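Local coordinates for protein cellulase (Soil metagenome, PDB 5I2U) that probably hydrolyses the beta-1,4-glycosidic bonds of cellulose as a halotolerant family 5 glycoside hydrolase built on a TIM barrel, at residues W67-N72 / P298-D303; V76-D81 / G304-D309; E138-F143 / E177-V182; Y158-E163 / I192-P197. One frame throughout, in Å; residues are numbered along the deposited sequence.

Contact 1: residues W67-N72 / P298-D303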
loop_
_atom_site.group_PDB
_atom_site.type_symbol
_atom_site.label_atom_id
_atom_site.label_comp_id
_atom_site.label_asym_id
_atom_site.label_seq_id
_atom_site.Cartn_x
_atom_site.Cartn_y
_atom_site.Cartn_z
ATOM N N TRP A 67 -9.110 0.954 -13.377
ATOM C CA TRP A 67 -9.179 2.416 -13.357
ATOM C C TRP A 67 -7.851 3.013 -13.807
ATOM O O TRP A 67 -7.240 3.791 -13.070
ATOM C CB TRP A 67 -9.583 2.900 -11.963
ATOM C CG TRP A 67 -10.845 2.244 -11.534
ATOM C CD1 TRP A 67 -12.100 2.492 -12.010
ATOM C CD2 TRP A 67 -10.977 1.173 -10.608
ATOM N NE1 TRP A 67 -13.004 1.675 -11.408
ATOM C CE2 TRP A 67 -12.349 0.858 -10.530
ATOM C CE3 TRP A 67 -10.081 0.476 -9.810
ATOM C CZ2 TRP A 67 -12.846 -0.136 -9.679
ATOM C CZ3 TRP A 67 -10.575 -0.509 -8.953
ATOM C CH2 TRP A 67 -11.942 -0.815 -8.914
ATOM N N PRO A 68 -7.430 2.683 -15.049
ATOM C CA PRO A 68 -6.167 3.196 -15.576
ATOM C C PRO A 68 -6.104 4.704 -15.795
ATOM O O PRO A 68 -5.002 5.247 -15.829
ATOM C CB PRO A 68 -6.042 2.498 -16.923
ATOM C CG PRO A 68 -7.460 2.295 -17.354
ATOM C CD PRO A 68 -8.147 1.891 -16.067
ATOM N N ARG A 69 -7.239 5.381 -15.937
ATOM C CA ARG A 69 -7.237 6.821 -16.217
ATOM C C ARG A 69 -6.577 7.653 -15.109
ATOM O O ARG A 69 -5.976 8.699 -15.381
ATOM C CB ARG A 69 -8.655 7.325 -16.580
ATOM C CG ARG A 69 -9.631 7.583 -15.445
ATOM C CD ARG A 69 -11.056 7.755 -15.983
ATOM N NE ARG A 69 -12.012 8.152 -14.936
ATOM C CZ ARG A 69 -12.307 9.407 -14.577
ATOM N NH1 ARG A 69 -11.725 10.459 -15.161
ATOM N NH2 ARG A 69 -13.204 9.620 -13.617
ATOM N N PHE A 70 -6.622 7.163 -13.872
ATOM C CA PHE A 70 -5.983 7.873 -12.754
ATOM C C PHE A 70 -4.475 7.648 -12.627
ATOM O O PHE A 70 -3.829 8.288 -11.793
ATOM C CB PHE A 70 -6.682 7.509 -11.436
ATOM C CG PHE A 70 -8.142 7.835 -11.428
ATOM C CD1 PHE A 70 -8.564 9.160 -11.467
ATOM C CD2 PHE A 70 -9.094 6.830 -11.410
ATOM C CE1 PHE A 70 -9.919 9.477 -11.488
ATOM C CE2 PHE A 70 -10.442 7.136 -11.431
ATOM C CZ PHE A 70 -10.858 8.456 -11.466
ATOM N N TYR A 71 -3.909 6.741 -13.417
ATOM C CA TYR A 71 -2.463 6.486 -13.390
ATOM C C TYR A 71 -1.801 7.501 -14.315
ATOM O O TYR A 71 -1.436 7.197 -15.452
ATOM C CB TYR A 71 -2.157 5.046 -13.804
ATOM C CG TYR A 71 -2.410 4.040 -12.703
ATOM C CD1 TYR A 71 -3.709 3.741 -12.277
ATOM C CD2 TYR A 71 -1.351 3.390 -12.083
ATOM C CE1 TYR A 71 -3.939 2.825 -11.255
ATOM C CE2 TYR A 71 -1.574 2.478 -11.065
ATOM C CZ TYR A 71 -2.863 2.207 -10.651
ATOM O OH TYR A 71 -3.031 1.285 -9.640
ATOM N N ASN A 72 -1.647 8.708 -13.796
ATOM C CA ASN A 72 -0.997 9.791 -14.505
ATOM C C ASN A 72 -0.331 10.760 -13.521
ATOM O O ASN A 72 -0.619 10.732 -12.321
ATOM C CB ASN A 72 -2.014 10.514 -15.382
ATOM C CG ASN A 72 -3.075 11.248 -14.573
ATOM O OD1 ASN A 72 -2.823 12.326 -14.072
ATOM N ND2 ASN A 72 -4.271 10.670 -14.466
ATOM N N PRO A 298 -17.578 9.344 -11.301
ATOM C CA PRO A 298 -17.083 9.203 -12.680
ATOM C C PRO A 298 -16.849 10.513 -13.420
ATOM O O PRO A 298 -15.980 10.576 -14.260
ATOM C CB PRO A 298 -18.184 8.379 -13.352
ATOM C CG PRO A 298 -18.691 7.515 -12.235
ATOM C CD PRO A 298 -18.631 8.351 -11.000
ATOM N N ARG A 299 -17.620 11.543 -13.084
ATOM C CA ARG A 299 -17.465 12.877 -13.653
ATOM C C ARG A 299 -16.113 13.509 -13.391
ATOM O O ARG A 299 -15.700 14.387 -14.135
ATOM C CB ARG A 299 -18.560 13.797 -13.106
ATOM C CG ARG A 299 -18.546 15.212 -13.667
ATOM C CD ARG A 299 -19.895 15.877 -13.493
ATOM N NE ARG A 299 -20.383 15.787 -12.120
ATOM C CZ ARG A 299 -20.086 16.632 -11.129
ATOM N NH1 ARG A 299 -19.290 17.684 -11.330
ATOM N NH2 ARG A 299 -20.595 16.415 -9.918
ATOM N N ALA A 300 -15.435 13.071 -12.331
ATOM C CA ALA A 300 -14.152 13.633 -11.944
ATOM C C ALA A 300 -13.130 13.553 -13.075
ATOM O O ALA A 300 -13.115 12.581 -13.827
ATOM C CB ALA A 300 -13.632 12.931 -10.711
ATOM N N SER A 301 -12.304 14.592 -13.213
ATOM C CA SER A 301 -11.203 14.571 -14.183
ATOM C C SER A 301 -10.175 13.528 -13.766
ATOM O O SER A 301 -9.949 13.314 -12.566
ATOM C CB SER A 301 -10.531 15.941 -14.272
ATOM O OG SER A 301 -9.398 15.911 -15.124
ATOM N N ALA A 302 -9.571 12.876 -14.749
ATOM C CA ALA A 302 -8.373 12.047 -14.525
ATOM C C ALA A 302 -7.214 12.848 -13.922
ATOM O O ALA A 302 -6.423 12.309 -13.146
ATOM C CB ALA A 302 -7.920 11.400 -15.827
ATOM N N ASP A 303 -7.127 14.132 -14.269
ATOM C CA ASP A 303 -5.984 14.970 -13.897
ATOM C C ASP A 303 -6.050 15.575 -12.490
ATOM O O ASP A 303 -5.075 16.193 -12.062
ATOM C CB ASP A 303 -5.801 16.093 -14.932
ATOM C CG ASP A 303 -5.614 15.558 -16.331
ATOM O OD1 ASP A 303 -4.786 14.643 -16.524
ATOM O OD2 ASP A 303 -6.308 16.048 -17.243
#
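Two loops of the TIM barrel, one following strand 57-61 and the other following strand 281-286, are joined where R69 and N72 reach across to the backbone of A300 and A302. R69 uses the NH1 and NH2 end of its guanidinium to grip the carbonyl of A300, with NH1 to O at 2.9 Å and NH2 to the same O at 3.0 Å. The oxygen lies in the guanidinium plane, whereas both donors come from the same face of the carbonyl plane. NH2 also forms a salt bridge with D288, and CZ of F70 lies against one guanidinium face, near its rim. A leucine in place of R69 would probably leave A300 O without these two donors and D288 without this ionic partner. N72, its CG turned between the backbone N and the carbonyl carbon (chi1 67°), caps the N-terminus of helix 73-81 through OD1. Its ND2 bonds R69 O at 2.8 Å and makes a nearly straight bond (170°) to A302 O at 3.0 Å, from above that carbonyl's plane.

Contact 2: residues V76-D81 / G304-D309; sequences VQWLAD and GNWTED
W78 and W306 meet at right angles or nearly so, the edge of the W78 five-membered ring directed at the face of the W306 six-membered ring. This is a T-shaped stack: the centroids are 4.9 Å apart, the planes stand at 79°, and CD1 of W78 comes to 3.5 Å from CE3 of W306. With CG of W78 anti to the backbone N (chi1 -175°), its indole extends from the helix across the backbone of G304 and N305. There one face of the indole receives a CH-pi contact from N305, whose CA lies 3.6 Å from the six-membered centroid, while G304 CA sits over the five-membered ring and comes within 4.2 Å of W78 CB. The elements joined are helix 73-81, the first helix after strand 57-61 of the barrel, and the long loop that leads from strand 281-286 to helix 313-325. An alanine in place of W78 would probably open a gap beside N305 and leave the W306 face without its edge-on partner. At the polar rim a water accepts from W78 NE1 at 3.0 Å and donates to W306 O, while W306 NE1 is bonded to S301 O. CD2 of L79 completes the packing, meeting W306 at the ring edge, 3.8 Å from CZ3.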
loop_
_atom_site.group_PDB
_atom_site.type_symbol
_atom_site.label_atom_id
_atom_site.label_comp_id
_atom_site.label_asym_id
_atom_site.label_seq_id
_atom_site.Cartn_x
_atom_site.Cartn_y
_atom_site.Cartn_z
ATOM N N VAL A 76 -1.345 12.166 -9.281
ATOM C CA VAL A 76 -0.394 11.966 -8.191
ATOM C C VAL A 76 0.003 13.301 -7.540
ATOM O O VAL A 76 -0.016 13.402 -6.324
ATOM C CB VAL A 76 0.859 11.184 -8.635
ATOM C CG1 VAL A 76 1.811 10.991 -7.477
ATOM C CG2 VAL A 76 0.484 9.808 -9.150
ATOM N N GLN A 77 0.352 14.314 -8.336
ATOM C CA GLN A 77 0.653 15.646 -7.799
ATOM C C GLN A 77 -0.535 16.199 -7.031
ATOM O O GLN A 77 -0.342 16.794 -5.976
ATOM C CB GLN A 77 1.039 16.643 -8.897
ATOM C CG GLN A 77 1.305 18.045 -8.357
ATOM C CD GLN A 77 1.716 19.044 -9.410
ATOM O OE1 GLN A 77 1.768 18.733 -10.603
ATOM N NE2 GLN A 77 1.996 20.271 -8.974
ATOM N N TRP A 78 -1.745 16.036 -7.566
ATOM C CA TRP A 78 -2.932 16.483 -6.852
ATOM C C TRP A 78 -3.114 15.751 -5.493
ATOM O O TRP A 78 -3.494 16.377 -4.504
ATOM C CB TRP A 78 -4.197 16.368 -7.718
ATOM C CG TRP A 78 -5.438 16.952 -7.038
ATOM C CD1 TRP A 78 -6.466 16.247 -6.458
ATOM C CD2 TRP A 78 -5.756 18.340 -6.855
ATOM N NE1 TRP A 78 -7.400 17.108 -5.941
ATOM C CE2 TRP A 78 -6.992 18.399 -6.166
ATOM C CE3 TRP A 78 -5.121 19.541 -7.215
ATOM C CZ2 TRP A 78 -7.606 19.614 -5.819
ATOM C CZ3 TRP A 78 -5.732 20.753 -6.871
ATOM C CH2 TRP A 78 -6.967 20.774 -6.186
ATOM N N LEU A 79 -2.869 14.448 -5.452
ATOM C CA LEU A 79 -2.934 13.708 -4.180
ATOM C C LEU A 79 -1.905 14.213 -3.179
ATOM O O LEU A 79 -2.177 14.259 -1.982
ATOM C CB LEU A 79 -2.743 12.206 -4.399
ATOM C CG LEU A 79 -3.923 11.516 -5.107
ATOM C CD1 LEU A 79 -3.490 10.164 -5.638
ATOM C CD2 LEU A 79 -5.124 11.368 -4.174
ATOM N N ALA A 80 -0.723 14.560 -3.683
ATOM C CA ALA A 80 0.345 15.103 -2.855
ATOM C C ALA A 80 -0.031 16.485 -2.323
ATOM O O ALA A 80 0.039 16.724 -1.116
ATOM C CB ALA A 80 1.656 15.165 -3.635
ATOM N N ASP A 81 -0.446 17.374 -3.223
ATOM C CA ASP A 81 -0.682 18.784 -2.884
ATOM C C ASP A 81 -1.985 19.024 -2.118
ATOM O O ASP A 81 -1.967 19.667 -1.081
ATOM C CB ASP A 81 -0.650 19.662 -4.147
ATOM C CG ASP A 81 0.718 19.693 -4.805
ATOM O OD1 ASP A 81 1.720 19.303 -4.172
ATOM O OD2 ASP A 81 0.803 20.122 -5.964
ATOM N N GLY A 304 -7.162 15.394 -11.770
ATOM C CA GLY A 304 -7.312 15.964 -10.436
ATOM C C GLY A 304 -8.230 17.177 -10.420
ATOM O O GLY A 304 -9.179 17.237 -11.189
ATOM N N ASN A 305 -7.914 18.138 -9.545
ATOM C CA ASN A 305 -8.765 19.290 -9.213
ATOM C C ASN A 305 -10.165 18.905 -8.765
ATOM O O ASN A 305 -11.151 19.543 -9.141
ATOM C CB ASN A 305 -8.826 20.276 -10.382
ATOM C CG ASN A 305 -7.477 20.848 -10.705
ATOM O OD1 ASN A 305 -7.131 21.939 -10.244
ATOM N ND2 ASN A 305 -6.682 20.105 -11.465
ATOM N N TRP A 306 -10.250 17.860 -7.946
ATOM C CA TRP A 306 -11.545 17.337 -7.504
ATOM C C TRP A 306 -12.129 18.303 -6.478
ATOM O O TRP A 306 -11.657 18.380 -5.346
ATOM C CB TRP A 306 -11.430 15.900 -6.939
ATOM C CG TRP A 306 -10.664 14.972 -7.854
ATOM C CD1 TRP A 306 -10.811 14.848 -9.209
ATOM C CD2 TRP A 306 -9.608 14.082 -7.481
ATOM N NE1 TRP A 306 -9.933 13.915 -9.698
ATOM C CE2 TRP A 306 -9.176 13.432 -8.662
ATOM C CE3 TRP A 306 -8.991 13.762 -6.265
ATOM C CZ2 TRP A 306 -8.147 12.491 -8.663
ATOM C CZ3 TRP A 306 -7.985 12.817 -6.262
ATOM C CH2 TRP A 306 -7.563 12.194 -7.463
ATOM N N THR A 307 -13.151 19.044 -6.898
ATOM C CA THR A 307 -13.961 19.862 -5.994
ATOM C C THR A 307 -14.776 18.943 -5.065
ATOM O O THR A 307 -14.947 17.752 -5.343
ATOM C CB THR A 307 -14.928 20.753 -6.787
ATOM O OG1 THR A 307 -15.665 19.922 -7.682
ATOM C CG2 THR A 307 -14.171 21.797 -7.595
ATOM N N GLU A 308 -15.262 19.488 -3.957
ATOM C CA GLU A 308 -16.002 18.689 -2.966
ATOM C C GLU A 308 -17.146 17.833 -3.499
ATOM O O GLU A 308 -17.390 16.763 -2.972
ATOM C CB GLU A 308 -16.605 19.593 -1.907
ATOM C CG GLU A 308 -17.534 20.717 -2.420
ATOM C CD GLU A 308 -19.014 20.466 -2.156
ATOM O OE1 GLU A 308 -19.427 19.304 -1.970
ATOM O OE2 GLU A 308 -19.778 21.454 -2.135
ATOM N N ASP A 309 -17.862 18.331 -4.506
ATOM C CA ASP A 309 -18.992 17.593 -5.115
ATOM C C ASP A 309 -18.573 16.315 -5.871
ATOM O O ASP A 309 -19.391 15.431 -6.092
ATOM C CB ASP A 309 -19.819 18.507 -6.048
ATOM C CG ASP A 309 -18.966 19.215 -7.098
ATOM O OD1 ASP A 309 -18.053 19.966 -6.724
ATOM O OD2 ASP A 309 -19.213 19.038 -8.299
HETATM O O HOH W 1 -9.535 16.981 -3.775
#

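Contact 3: residues E138-F143 / E177-V182; sequences EAKTFF and EEVIAV
K140 and E178 form a salt bridge across two neighbouring helices, with the ammonium NZ 2.9 Å from E178 OE1. The nitrogen approaches from above the carboxylate plane, 36° out of it. Both chains are extended beyond CG, and K140 also brings its CE to 3.5 Å from E178 CB, so methylene contact accompanies the ionic bond. The helices, 136-150 and 169-186, are consecutive members of the helical layer around the TIM barrel, and their segments run nearly parallel, at 19° with axes 9.2 Å apart. Inward from the charged pair the contact turns apolar. V179 divides its branches: CG2 meets A139 CB at 3.9 Å, whereas CG1 approaches the F143 ring obliquely, 4.0 Å from CD2. Beside the aliphatic part of K140, V182 sets CG2 against K140 CG at 3.9 Å. Backbone donors are satisfied along each helix, F143 N by A139 O and V182 N by E178 O, and the one polar bond between the two segments is that from K140 to E178.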
loop_
_atom_site.group_PDB
_atom_site.type_symbol
_atom_site.label_atom_id
_atom_site.label_comp_id
_atom_site.label_asym_id
_atom_site.label_seq_id
_atom_site.Cartn_x
_atom_site.Cartn_y
_atom_site.Cartn_z
ATOM N N GLU A 138 6.960 -14.447 -12.098
ATOM C CA GLU A 138 6.566 -13.134 -12.628
ATOM C C GLU A 138 6.999 -12.039 -11.647
ATOM O O GLU A 138 7.480 -10.965 -12.065
ATOM C CB GLU A 138 5.039 -13.004 -12.858
ATOM C CG GLU A 138 4.172 -14.260 -13.063
ATOM C CD GLU A 138 4.394 -15.116 -14.296
ATOM O OE1 GLU A 138 5.232 -14.791 -15.166
ATOM O OE2 GLU A 138 3.665 -16.146 -14.368
ATOM N N ALA A 139 6.787 -12.313 -10.351
ATOM C CA ALA A 139 7.182 -11.389 -9.284
ATOM C C ALA A 139 8.695 -11.132 -9.294
ATOM O O ALA A 139 9.126 -9.977 -9.246
ATOM C CB ALA A 139 6.739 -11.905 -7.922
ATOM N N LYS A 140 9.486 -12.201 -9.410
ATOM C CA LYS A 140 10.946 -12.067 -9.463
ATOM C C LYS A 140 11.408 -11.247 -10.649
ATOM O O LYS A 140 12.265 -10.392 -10.509
ATOM C CB LYS A 140 11.628 -13.433 -9.508
ATOM C CG LYS A 140 11.508 -14.230 -8.217
ATOM C CD LYS A 140 11.852 -15.693 -8.446
ATOM C CE LYS A 140 12.032 -16.414 -7.128
ATOM N NZ LYS A 140 12.437 -17.840 -7.280
ATOM N N THR A 141 10.843 -11.503 -11.821
ATOM C CA THR A 141 11.264 -10.774 -13.020
ATOM C C THR A 141 10.829 -9.328 -12.972
ATOM O O THR A 141 11.574 -8.451 -13.387
ATOM C CB THR A 141 10.659 -11.396 -14.267
ATOM O OG1 THR A 141 10.693 -12.820 -14.139
ATOM C CG2 THR A 141 11.352 -10.963 -15.554
ATOM N N PHE A 142 9.605 -9.096 -12.487
ATOM C CA PHE A 142 9.061 -7.749 -12.353
ATOM C C PHE A 142 9.874 -6.942 -11.340
ATOM O O PHE A 142 10.326 -5.834 -11.633
ATOM C CB PHE A 142 7.581 -7.780 -11.930
ATOM C CG PHE A 142 7.029 -6.423 -11.600
ATOM C CD1 PHE A 142 6.898 -5.457 -12.592
ATOM C CD2 PHE A 142 6.701 -6.082 -10.286
ATOM C CE1 PHE A 142 6.421 -4.196 -12.298
ATOM C CE2 PHE A 142 6.222 -4.815 -9.991
ATOM C CZ PHE A 142 6.071 -3.877 -11.005
ATOM N N PHE A 143 10.063 -7.499 -10.152
ATOM C CA PHE A 143 10.743 -6.740 -9.098
ATOM C C PHE A 143 12.236 -6.534 -9.364
ATOM O O PHE A 143 12.779 -5.504 -8.966
ATOM C CB PHE A 143 10.449 -7.321 -7.703
ATOM C CG PHE A 143 9.108 -6.896 -7.162
ATOM C CD1 PHE A 143 8.860 -5.560 -6.889
ATOM C CD2 PHE A 143 8.083 -7.817 -6.943
ATOM C CE1 PHE A 143 7.622 -5.143 -6.407
ATOM C CE2 PHE A 143 6.848 -7.407 -6.464
ATOM C CZ PHE A 143 6.623 -6.067 -6.196
ATOM N N GLU A 177 10.716 -14.996 0.764
ATOM C CA GLU A 177 12.183 -15.216 0.850
ATOM C C GLU A 177 12.823 -15.147 -0.542
ATOM O O GLU A 177 13.804 -14.435 -0.745
ATOM C CB GLU A 177 12.515 -16.568 1.509
ATOM C CG GLU A 177 12.309 -16.597 3.024
ATOM C CD GLU A 177 12.210 -18.001 3.630
ATOM O OE1 GLU A 177 11.987 -19.001 2.899
ATOM O OE2 GLU A 177 12.347 -18.103 4.869
ATOM N N GLU A 178 12.224 -15.850 -1.500
ATOM C CA GLU A 178 12.762 -15.909 -2.857
ATOM C C GLU A 178 12.708 -14.585 -3.627
ATOM O O GLU A 178 13.666 -14.234 -4.304
ATOM C CB GLU A 178 12.080 -17.024 -3.647
ATOM C CG GLU A 178 12.528 -18.410 -3.207
ATOM C CD GLU A 178 11.867 -19.537 -3.984
ATOM O OE1 GLU A 178 11.338 -19.293 -5.083
ATOM O OE2 GLU A 178 11.890 -20.681 -3.480
ATOM N N VAL A 179 11.608 -13.845 -3.493
ATOM C CA VAL A 179 11.471 -12.527 -4.131
ATOM C C VAL A 179 12.342 -11.490 -3.435
ATOM O O VAL A 179 12.994 -10.674 -4.102
ATOM C CB VAL A 179 9.990 -12.067 -4.169
ATOM C CG1 VAL A 179 9.865 -10.637 -4.675
ATOM C CG2 VAL A 179 9.169 -13.005 -5.050
ATOM N N ILE A 180 12.339 -11.509 -2.101
ATOM C CA ILE A 180 13.228 -10.632 -1.313
ATOM C C ILE A 180 14.688 -10.850 -1.715
ATOM O O ILE A 180 15.440 -9.880 -1.890
ATOM C CB ILE A 180 13.064 -10.849 0.220
ATOM C CG1 ILE A 180 11.727 -10.262 0.704
ATOM C CG2 ILE A 180 14.210 -10.215 1.022
ATOM C CD1 ILE A 180 11.264 -10.824 2.036
ATOM N N ALA A 181 15.082 -12.118 -1.846
ATOM C CA ALA A 181 16.452 -12.474 -2.270
ATOM C C ALA A 181 16.823 -11.805 -3.579
ATOM O O ALA A 181 17.890 -11.217 -3.679
ATOM C CB ALA A 181 16.615 -13.985 -2.388
ATOM N N VAL A 182 15.914 -11.836 -4.552
ATOM C CA VAL A 182 16.154 -11.173 -5.834
ATOM C C VAL A 182 16.248 -9.658 -5.687
ATOM O O VAL A 182 17.112 -9.043 -6.304
ATOM C CB VAL A 182 15.069 -11.507 -6.879
ATOM C CG1 VAL A 182 15.260 -10.681 -8.145
ATOM C CG2 VAL A 182 15.098 -12.993 -7.227
#

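Contact 4: residues Y158-E163 / I192-P197; sequences YEIWNE and ILVGSP
Y158 and I192 pair on adjacent parallel strands of the TIM barrel, 156-159 and 192-194, the two ends of a beta-alpha-beta unit that crosses over through helix 169-186. On the face that carries these two residues, I192 CG1 meets the Y158 ring obliquely, 4.1 Å from CD2, while the phenol OH reaches D187, a magnesium ligand. Just past the strand end, I160 CG2 meets I192 CG2 at 3.6 Å; a chi1 of 64° sets this branch anti to the carbonyl carbon, beside the backbone N, where it faces I192. On the other face E159 lies across L193, its CG 4.0 Å from L193 CB, and its carboxylate extends on to R89 and S249. Between the two faces, L193 N bonds Y158 O at 2.6 Å, and I160 N bonds L193 O at 3.2 Å, both nearly linear. Past the paired residues the strands part, and a water accepts from W161 N at 2.9 Å. There G195 CA lies 3.7 Å from W161 O.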
loop_
_atom_site.group_PDB
_atom_site.type_symbol
_atom_site.label_atom_id
_atom_site.label_comp_id
_atom_site.label_asym_id
_atom_site.label_seq_id
_atom_site.Cartn_x
_atom_site.Cartn_y
_atom_site.Cartn_z
ATOM N N TYR A 158 8.547 -1.491 -2.118
ATOM C CA TYR A 158 8.028 -2.656 -2.855
ATOM C C TYR A 158 7.003 -3.390 -2.013
ATOM O O TYR A 158 7.209 -3.577 -0.803
ATOM C CB TYR A 158 9.168 -3.627 -3.178
ATOM C CG TYR A 158 10.366 -2.971 -3.827
ATOM C CD1 TYR A 158 10.326 -2.552 -5.159
ATOM C CD2 TYR A 158 11.540 -2.759 -3.104
ATOM C CE1 TYR A 158 11.431 -1.944 -5.756
ATOM C CE2 TYR A 158 12.649 -2.164 -3.685
ATOM C CZ TYR A 158 12.599 -1.756 -5.010
ATOM O OH TYR A 158 13.701 -1.159 -5.576
ATOM N N GLU A 159 5.900 -3.802 -2.635
ATOM C CA GLU A 159 4.916 -4.630 -1.960
ATOM C C GLU A 159 4.708 -5.877 -2.806
ATOM O O GLU A 159 4.066 -5.841 -3.850
ATOM C CB GLU A 159 3.619 -3.879 -1.749
ATOM C CG GLU A 159 2.623 -4.667 -0.915
ATOM C CD GLU A 159 1.318 -3.946 -0.713
ATOM O OE1 GLU A 159 1.217 -2.780 -1.144
ATOM O OE2 GLU A 159 0.399 -4.550 -0.111
ATOM N N ILE A 160 5.247 -6.984 -2.328
ATOM C CA ILE A 160 5.536 -8.124 -3.195
ATOM C C ILE A 160 4.354 -9.052 -3.494
ATOM O O ILE A 160 4.406 -9.826 -4.449
ATOM C CB ILE A 160 6.772 -8.923 -2.693
ATOM C CG1 ILE A 160 6.543 -9.564 -1.322
ATOM C CG2 ILE A 160 7.979 -8.005 -2.634
ATOM C CD1 ILE A 160 7.604 -10.574 -0.963
ATOM N N TRP A 161 3.294 -8.975 -2.694
ATOM C CA TRP A 161 2.118 -9.809 -2.916
ATOM C C TRP A 161 0.945 -9.205 -2.159
ATOM O O TRP A 161 0.814 -9.403 -0.938
ATOM C CB TRP A 161 2.394 -11.240 -2.446
ATOM C CG TRP A 161 1.345 -12.242 -2.790
ATOM C CD1 TRP A 161 0.094 -12.006 -3.296
ATOM C CD2 TRP A 161 1.446 -13.652 -2.617
ATOM N NE1 TRP A 161 -0.584 -13.182 -3.452
ATOM C CE2 TRP A 161 0.219 -14.215 -3.045
ATOM C CE3 TRP A 161 2.452 -14.499 -2.141
ATOM C CZ2 TRP A 161 -0.025 -15.595 -3.027
ATOM C CZ3 TRP A 161 2.209 -15.875 -2.112
ATOM C CH2 TRP A 161 0.977 -16.408 -2.552
ATOM N N ASN A 162 0.102 -8.473 -2.893
ATOM C CA ASN A 162 -0.991 -7.697 -2.300
ATOM C C ASN A 162 -1.751 -8.433 -1.199
ATOM O O ASN A 162 -1.668 -8.071 -0.031
ATOM C CB ASN A 162 -1.967 -7.259 -3.385
ATOM C CG ASN A 162 -3.269 -6.693 -2.820
ATOM O OD1 ASN A 162 -3.254 -5.908 -1.877
ATOM N ND2 ASN A 162 -4.379 -7.111 -3.371
ATOM N N GLU A 163 -2.482 -9.470 -1.588
ATOM C CA GLU A 163 -3.381 -10.156 -0.682
ATOM C C GLU A 163 -3.391 -11.631 -1.032
ATOM O O GLU A 163 -4.220 -12.078 -1.822
ATOM C CB GLU A 163 -4.797 -9.567 -0.782
ATOM C CG GLU A 163 -5.038 -8.354 0.097
ATOM C CD GLU A 163 -6.476 -7.866 0.072
ATOM O OE1 GLU A 163 -7.297 -8.344 -0.724
ATOM O OE2 GLU A 163 -6.789 -6.961 0.856
ATOM N N ILE A 192 10.619 -3.364 1.809
ATOM C CA ILE A 192 9.832 -4.395 1.153
ATOM C C ILE A 192 8.696 -4.761 2.081
ATOM O O ILE A 192 8.943 -5.150 3.228
ATOM C CB ILE A 192 10.636 -5.679 0.868
ATOM C CG1 ILE A 192 11.852 -5.380 -0.027
ATOM C CG2 ILE A 192 9.725 -6.703 0.193
ATOM C CD1 ILE A 192 12.868 -6.511 -0.125
ATOM N N LEU A 193 7.464 -4.658 1.586
ATOM C CA LEU A 193 6.302 -4.992 2.375
ATOM C C LEU A 193 5.848 -6.392 2.013
ATOM O O LEU A 193 5.729 -6.718 0.834
ATOM C CB LEU A 193 5.197 -3.984 2.112
ATOM C CG LEU A 193 5.531 -2.498 2.283
ATOM C CD1 LEU A 193 4.240 -1.709 2.106
ATOM C CD2 LEU A 193 6.158 -2.166 3.629
ATOM N N VAL A 194 5.563 -7.205 3.029
ATOM C CA VAL A 194 5.291 -8.640 2.852
ATOM C C VAL A 194 3.870 -8.984 3.268
ATOM O O VAL A 194 3.486 -8.781 4.409
ATOM C CB VAL A 194 6.278 -9.491 3.678
ATOM C CG1 VAL A 194 5.932 -10.983 3.604
ATOM C CG2 VAL A 194 7.696 -9.247 3.190
ATOM N N GLY A 195 3.109 -9.532 2.332
ATOM C CA GLY A 195 1.751 -9.943 2.570
ATOM C C GLY A 195 1.690 -11.263 3.301
ATOM O O GLY A 195 2.685 -11.983 3.379
ATOM N N SER A 196 0.508 -11.573 3.825
ATOM C CA SER A 196 0.260 -12.826 4.523
ATOM C C SER A 196 -1.144 -13.348 4.191
ATOM O O SER A 196 -1.981 -12.587 3.675
ATOM C CB SER A 196 0.455 -12.648 6.034
ATOM O OG SER A 196 -0.435 -11.699 6.571
ATOM N N PRO A 197 -1.407 -14.646 4.473
ATOM C CA PRO A 197 -2.675 -15.232 4.020
ATOM C C PRO A 197 -3.920 -14.637 4.670
ATOM O O PRO A 197 -3.833 -13.943 5.694
ATOM C CB PRO A 197 -2.535 -16.728 4.364
ATOM C CG PRO A 197 -1.091 -16.951 4.625
ATOM C CD PRO A 197 -0.561 -15.651 5.143
HETATM O O HOH W 2 3.302 -8.295 0.097
#

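Contact 4 is the core of the set, wholly buried between barrel strands, and contact 3 lies just outside it, partly buried in the helical layer: F143 and V179 pack on Y158 and I160, so strand 156-159 and its flanking helices are held together. Contacts 1 and 2, about 26 and 28 Å from contact 4 between centres, respectively, share the loop after strand 281-286 and touch through S301 O and W306 NE1, 2.9 Å apart. Both lie toward the periphery, contact 1 partly and contact 2 mostly buried. Chemistry differs with place: side chains grip loop carbonyls in contact 1, tryptophans stack in contact 2, a salt bridge edges aliphatic packing in contact 3, and backbone bonds dominate contact 4.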